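Long-range contacts in metallo-beta-lactamase (Serratia marcescens, PDB 6K4X), which hydrolyses the beta-lactam ring of antibiotics with the help of two zinc ions, as a subclass B3 metallo-beta-lactamase: residues 16-21 with 157-162; 35-40 with 62-67. One frame throughout, in Å; residues are numbered along the deposited sequence.

Contact 1 of 2, residues 16-21 with 157-162; sequences GNTHYV and WTWQSC
Trp159 turns the edge of its indole to Thr18, and a row of hydroxyls carries the contact on from there to Asn17. The N-H of the indole, NE1, gives a nearly straight hydrogen bond (166°) to Thr18 OG1 at 2.9 Å, and the acceptor lies in the ring plane. Thr18 OG1 donates to Ser161 OG (2.7 Å), and Ser161 OG in turn donates to Asn17 OD1, also at 2.7 Å, reaching the amide oxygen from a position tilted 35° from its carbonyl plane. All the donors thus point from the indole to the amide. The alpha-beta/beta-alpha sandwich of the metallo-beta-lactamase fold has its two sheets face to face, and here strand 18-20 of one meets strand 155-163 of the other; Leu31 of the first sheet and Val170 of the second pack around the polar row. With CG of Trp159 between its backbone N and carbonyl carbon (chi1 62°), the indole reaches across to the opposing strand, where CZ2 of Trp159 lies 4.1 Å from Thr18 CG2. The amide of Asn17 is held further by Ser32 O, which takes a hydrogen bond from ND2, and by two waters that lead to Gln160 O and Cys162 N.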
loop_
_atom_site.group_PDB
_atom_site.type_symbol
_atom_site.label_atom_id
_atom_site.label_comp_id
_atom_site.label_asym_id
_atom_site.label_seq_id
_atom_site.Cartn_x
_atom_site.Cartn_y
_atom_site.Cartn_z
ATOM N N GLY A 16 4.121 -15.233 9.761
ATOM C CA GLY A 16 2.892 -15.521 10.458
ATOM C C GLY A 16 1.713 -15.526 9.502
ATOM O O GLY A 16 1.656 -16.312 8.574
ATOM N N ASN A 17 0.719 -14.686 9.779
ATOM C CA ASN A 17 -0.498 -14.582 8.982
ATOM C C ASN A 17 -0.444 -13.454 7.938
ATOM O O ASN A 17 -1.514 -13.052 7.450
ATOM C CB ASN A 17 -1.719 -14.409 9.885
ATOM C CG ASN A 17 -1.663 -13.155 10.734
ATOM O OD1 ASN A 17 -0.588 -12.684 11.126
ATOM N ND2 ASN A 17 -2.816 -12.612 11.077
ATOM N N THR A 18 0.755 -12.954 7.618
ATOM C CA THR A 18 0.935 -11.968 6.569
ATOM C C THR A 18 1.409 -12.664 5.298
ATOM O O THR A 18 2.504 -13.236 5.292
ATOM C CB THR A 18 1.983 -10.922 6.966
ATOM O OG1 THR A 18 1.499 -10.157 8.078
ATOM C CG2 THR A 18 2.315 -9.975 5.842
ATOM N N HIS A 19 0.600 -12.572 4.251
ATOM C CA HIS A 19 0.871 -13.272 2.978
ATOM C C HIS A 19 0.936 -12.253 1.840
ATOM O O HIS A 19 0.054 -11.372 1.757
ATOM C CB HIS A 19 -0.223 -14.301 2.666
ATOM C CG HIS A 19 -0.632 -15.103 3.852
ATOM N ND1 HIS A 19 0.126 -16.144 4.345
ATOM C CD2 HIS A 19 -1.681 -14.953 4.685
ATOM C CE1 HIS A 19 -0.490 -16.626 5.417
ATOM N NE2 HIS A 19 -1.588 -15.900 5.660
ATOM N N TYR A 20 1.935 -12.359 0.972
ATOM C CA TYR A 20 1.975 -11.592 -0.241
ATOM C C TYR A 20 1.096 -12.276 -1.284
ATOM O O TYR A 20 1.304 -13.446 -1.588
ATOM C CB TYR A 20 3.407 -11.469 -0.747
ATOM C CG TYR A 20 3.568 -10.550 -1.929
ATOM C CD1 TYR A 20 3.280 -10.969 -3.218
ATOM C CD2 TYR A 20 3.988 -9.240 -1.745
ATOM C CE1 TYR A 20 3.437 -10.108 -4.291
ATOM C CE2 TYR A 20 4.162 -8.380 -2.815
ATOM C CZ TYR A 20 3.873 -8.809 -4.095
ATOM O OH TYR A 20 4.062 -7.951 -5.145
ATOM N N VAL A 21 0.115 -11.530 -1.812
ATOM C CA VAL A 21 -0.818 -12.029 -2.789
ATOM C C VAL A 21 -0.906 -11.104 -4.005
ATOM O O VAL A 21 -1.825 -11.238 -4.818
ATOM C CB VAL A 21 -2.212 -12.277 -2.184
ATOM C CG1 VAL A 21 -2.182 -13.405 -1.172
ATOM C CG2 VAL A 21 -2.831 -11.020 -1.603
ATOM N N TRP A 157 -0.290 1.386 6.471
ATOM C CA TRP A 157 -1.053 0.507 7.349
ATOM C C TRP A 157 -0.089 -0.348 8.161
ATOM O O TRP A 157 0.892 -0.865 7.589
ATOM C CB TRP A 157 -1.977 -0.381 6.517
ATOM C CG TRP A 157 -2.951 0.354 5.656
ATOM C CD1 TRP A 157 -2.747 0.701 4.356
ATOM C CD2 TRP A 157 -4.252 0.867 6.000
ATOM N NE1 TRP A 157 -3.840 1.322 3.833
ATOM C CE2 TRP A 157 -4.773 1.446 4.820
ATOM C CE3 TRP A 157 -5.044 0.864 7.152
ATOM C CZ2 TRP A 157 -6.039 2.001 4.749
ATOM C CZ3 TRP A 157 -6.309 1.400 7.071
ATOM C CH2 TRP A 157 -6.779 1.964 5.892
ATOM N N THR A 158 -0.358 -0.554 9.455
ATOM C CA THR A 158 0.559 -1.325 10.293
ATOM C C THR A 158 -0.194 -2.339 11.157
ATOM O O THR A 158 -1.351 -2.165 11.519
ATOM C CB THR A 158 1.406 -0.421 11.193
ATOM O OG1 THR A 158 0.568 0.292 12.106
ATOM C CG2 THR A 158 2.203 0.574 10.381
ATOM N N TRP A 159 0.492 -3.438 11.456
ATOM C CA TRP A 159 -0.065 -4.476 12.284
ATOM C C TRP A 159 1.058 -5.323 12.859
ATOM O O TRP A 159 2.233 -5.091 12.577
ATOM C CB TRP A 159 -1.055 -5.322 11.494
ATOM C CG TRP A 159 -0.453 -6.047 10.328
ATOM C CD1 TRP A 159 0.126 -7.280 10.325
ATOM C CD2 TRP A 159 -0.405 -5.583 8.970
ATOM N NE1 TRP A 159 0.540 -7.610 9.063
ATOM C CE2 TRP A 159 0.216 -6.588 8.205
ATOM C CE3 TRP A 159 -0.863 -4.432 8.327
ATOM C CZ2 TRP A 159 0.401 -6.451 6.834
ATOM C CZ3 TRP A 159 -0.679 -4.291 6.975
ATOM C CH2 TRP A 159 -0.067 -5.300 6.240
ATOM N N GLN A 160 0.685 -6.305 13.675
ATOM C CA GLN A 160 1.631 -7.250 14.213
ATOM C C GLN A 160 1.254 -8.646 13.760
ATOM O O GLN A 160 0.081 -8.998 13.826
ATOM C CB GLN A 160 1.647 -7.197 15.736
ATOM C CG GLN A 160 2.071 -5.834 16.251
ATOM C CD GLN A 160 2.631 -5.868 17.649
ATOM O OE1 GLN A 160 2.717 -6.919 18.291
ATOM N NE2 GLN A 160 3.040 -4.701 18.118
ATOM N N SER A 161 2.244 -9.427 13.325
ATOM C CA SER A 161 2.040 -10.824 13.024
ATOM C C SER A 161 2.997 -11.651 13.872
ATOM O O SER A 161 4.126 -11.222 14.145
ATOM C CB SER A 161 2.270 -11.125 11.555
ATOM O OG SER A 161 1.200 -10.632 10.744
ATOM N N CYS A 162 2.561 -12.856 14.252
ATOM C CA CYS A 162 3.292 -13.639 15.214
ATOM C C CYS A 162 3.373 -15.093 14.753
ATOM O O CYS A 162 2.482 -15.604 14.086
ATOM C CB CYS A 162 2.637 -13.575 16.591
ATOM S SG CYS A 162 2.307 -11.911 17.235
HETATM O O HOH W 1 -2.331 -10.422 12.976
HETATM O O HOH W 2 -0.344 -13.154 14.049
#

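Contact 2 of 2, residues 35-40 with 62-67; sequences QGHILV and LSDVKY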
loop_
_atom_site.group_PDB
_atom_site.type_symbol
_atom_site.label_atom_id
_atom_site.label_comp_id
_atom_site.label_asym_id
_atom_site.label_seq_id
_atom_site.Cartn_x
_atom_site.Cartn_y
_atom_site.Cartn_z
ATOM N N GLN A 35 -11.357 -16.019 11.502
ATOM C CA GLN A 35 -12.613 -15.292 11.565
ATOM C C GLN A 35 -12.799 -14.377 10.356
ATOM O O GLN A 35 -13.830 -13.714 10.263
ATOM C CB GLN A 35 -12.700 -14.540 12.889
ATOM C CG GLN A 35 -12.617 -15.520 14.051
ATOM C CD GLN A 35 -12.832 -14.957 15.431
ATOM O OE1 GLN A 35 -12.864 -13.752 15.639
ATOM N NE2 GLN A 35 -12.950 -15.841 16.410
ATOM N N GLY A 36 -11.860 -14.383 9.418
ATOM C CA GLY A 36 -11.932 -13.538 8.251
ATOM C C GLY A 36 -10.656 -12.744 8.057
ATOM O O GLY A 36 -9.772 -12.718 8.942
ATOM N N HIS A 37 -10.529 -12.143 6.867
ATOM C CA HIS A 37 -9.267 -11.630 6.387
ATOM C C HIS A 37 -9.378 -10.161 5.985
ATOM O O HIS A 37 -10.466 -9.662 5.671
ATOM C CB HIS A 37 -8.764 -12.420 5.175
ATOM C CG HIS A 37 -9.006 -13.886 5.280
ATOM N ND1 HIS A 37 -8.558 -14.637 6.357
ATOM C CD2 HIS A 37 -9.701 -14.713 4.477
ATOM C CE1 HIS A 37 -8.961 -15.875 6.174
ATOM N NE2 HIS A 37 -9.673 -15.949 5.050
ATOM N N ILE A 38 -8.209 -9.508 5.975
ATOM C CA ILE A 38 -8.063 -8.147 5.482
ATOM C C ILE A 38 -7.116 -8.193 4.289
ATOM O O ILE A 38 -6.037 -8.776 4.387
ATOM C CB ILE A 38 -7.544 -7.226 6.592
ATOM C CG1 ILE A 38 -8.560 -7.163 7.737
ATOM C CG2 ILE A 38 -7.210 -5.846 6.039
ATOM C CD1 ILE A 38 -8.096 -6.392 8.951
ATOM N N LEU A 39 -7.509 -7.553 3.184
ATOM C CA LEU A 39 -6.663 -7.400 2.014
ATOM C C LEU A 39 -6.175 -5.963 1.948
ATOM O O LEU A 39 -6.989 -5.040 2.101
ATOM C CB LEU A 39 -7.473 -7.740 0.763
ATOM C CG LEU A 39 -6.764 -7.521 -0.576
ATOM C CD1 LEU A 39 -5.585 -8.470 -0.730
ATOM C CD2 LEU A 39 -7.739 -7.700 -1.720
ATOM N N VAL A 40 -4.877 -5.783 1.706
ATOM C CA VAL A 40 -4.319 -4.465 1.494
ATOM C C VAL A 40 -3.963 -4.330 0.020
ATOM O O VAL A 40 -3.113 -5.083 -0.486
ATOM C CB VAL A 40 -3.076 -4.213 2.365
ATOM C CG1 VAL A 40 -2.604 -2.781 2.196
ATOM C CG2 VAL A 40 -3.358 -4.552 3.818
ATOM N N LEU A 62 -12.529 -15.995 -0.904
ATOM C CA LEU A 62 -12.732 -14.573 -1.172
ATOM C C LEU A 62 -13.852 -14.026 -0.277
ATOM O O LEU A 62 -13.784 -12.900 0.200
ATOM C CB LEU A 62 -13.069 -14.364 -2.650
ATOM C CG LEU A 62 -11.971 -14.750 -3.637
ATOM C CD1 LEU A 62 -12.340 -14.295 -5.039
ATOM C CD2 LEU A 62 -10.627 -14.188 -3.232
ATOM N N SER A 63 -14.892 -14.824 -0.022
ATOM C CA SER A 63 -16.033 -14.351 0.746
ATOM C C SER A 63 -15.656 -14.061 2.204
ATOM O O SER A 63 -16.393 -13.385 2.894
ATOM C CB SER A 63 -17.179 -15.335 0.682
ATOM O OG SER A 63 -16.804 -16.565 1.222
ATOM N N ASP A 64 -14.506 -14.572 2.640
ATOM C CA ASP A 64 -14.027 -14.319 3.994
ATOM C C ASP A 64 -13.175 -13.050 4.106
ATOM O O ASP A 64 -12.811 -12.673 5.206
ATOM C CB ASP A 64 -13.241 -15.507 4.518
ATOM C CG ASP A 64 -14.137 -16.657 4.936
ATOM O OD1 ASP A 64 -15.328 -16.421 5.235
ATOM O OD2 ASP A 64 -13.626 -17.796 4.913
ATOM N N VAL A 65 -12.901 -12.373 2.989
ATOM C CA VAL A 65 -12.205 -11.083 3.029
ATOM C C VAL A 65 -13.227 -9.999 3.381
ATOM O O VAL A 65 -14.181 -9.769 2.627
ATOM C CB VAL A 65 -11.541 -10.768 1.683
ATOM C CG1 VAL A 65 -10.874 -9.403 1.726
ATOM C CG2 VAL A 65 -10.548 -11.846 1.259
ATOM N N LYS A 66 -13.045 -9.356 4.532
ATOM C CA LYS A 66 -14.063 -8.460 5.066
ATOM C C LYS A 66 -13.751 -6.983 4.836
ATOM O O LYS A 66 -14.683 -6.181 4.772
ATOM C CB LYS A 66 -14.261 -8.718 6.559
ATOM C CG LYS A 66 -14.665 -10.146 6.887
ATOM C CD LYS A 66 -15.792 -10.708 6.059
ATOM C CE LYS A 66 -16.147 -12.125 6.462
ATOM N NZ LYS A 66 -17.199 -12.709 5.612
ATOM N N TYR A 67 -12.470 -6.647 4.731
ATOM C CA TYR A 67 -12.039 -5.270 4.475
ATOM C C TYR A 67 -10.971 -5.300 3.394
ATOM O O TYR A 67 -10.136 -6.228 3.373
ATOM C CB TYR A 67 -11.427 -4.612 5.709
ATOM C CG TYR A 67 -12.407 -4.312 6.808
ATOM C CD1 TYR A 67 -13.346 -3.320 6.642
ATOM C CD2 TYR A 67 -12.398 -4.997 8.009
ATOM C CE1 TYR A 67 -14.256 -3.001 7.631
ATOM C CE2 TYR A 67 -13.316 -4.698 9.014
ATOM C CZ TYR A 67 -14.248 -3.698 8.820
ATOM O OH TYR A 67 -15.164 -3.360 9.785
HETATM O O HOH W 3 -11.074 -18.253 4.156
#
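His37 sets its imidazole obliquely against Asp64, in the turn just before the neighbouring strand. Its CB packs loosely against Val65, 4.3 Å from CG2 of that residue, and its CG is 4.0 Å from Asp64 O. Further out, CD2 and NE2 of His37 are each 3.6 Å from Asp64 CB, the ring and carboxylate planes being 74° apart. On the other branch ND1 accepts a hydrogen bond from the backbone N of Ser33, which helps to fix the rotation of the ring, while at the tip NE2 shares a water, lying in the ring plane, with Asp64 OD2. The backbones beneath form a parallel pair, strands 37-40 and 65-69 of a beta-alpha-beta crossover through helix 47-57. A beta bulge breaks the register of the pairing: His37 pairs with Val65, but Ile38 with Tyr67. His37 N donates to Asp64 O, His37 O accepts from Lys66 N at 2.8 Å, and Leu39 N donates to Tyr67 O at 2.9 Å; Tyr67 N, buried at the bulge, has no hydrogen-bond partner. Ile38 CG1 approaches the Tyr67 ring at its edge, whereas Leu39 CB meets Val65 CG1 at 3.9 Å. The bent chain of Lys66 brings NZ back to Ser63 O.

The two contacts lie about 13 Å apart, centre to centre, and meet on the seven-stranded sheet to which strands 18-20, 37-40 and 65-69 all belong. Within it, strand 29-31 separates 18-20 from 37-40. Contact 1 leaves this sheet for the five-stranded one through strand 155-163, whereas contact 2 joins neighbouring strands inside it. Along the chain, residues 35-40 and 62-67 both fall between 16-21 and 157-162. Apolar side chains connect the contacts directly: Val21 packs on Leu39, and Trp157 and Trp159 on Val40. Contact 2 thus joins two strands of the sheet and contact 1 links that sheet to the opposite one, in the scaffold that carries the dizinc site.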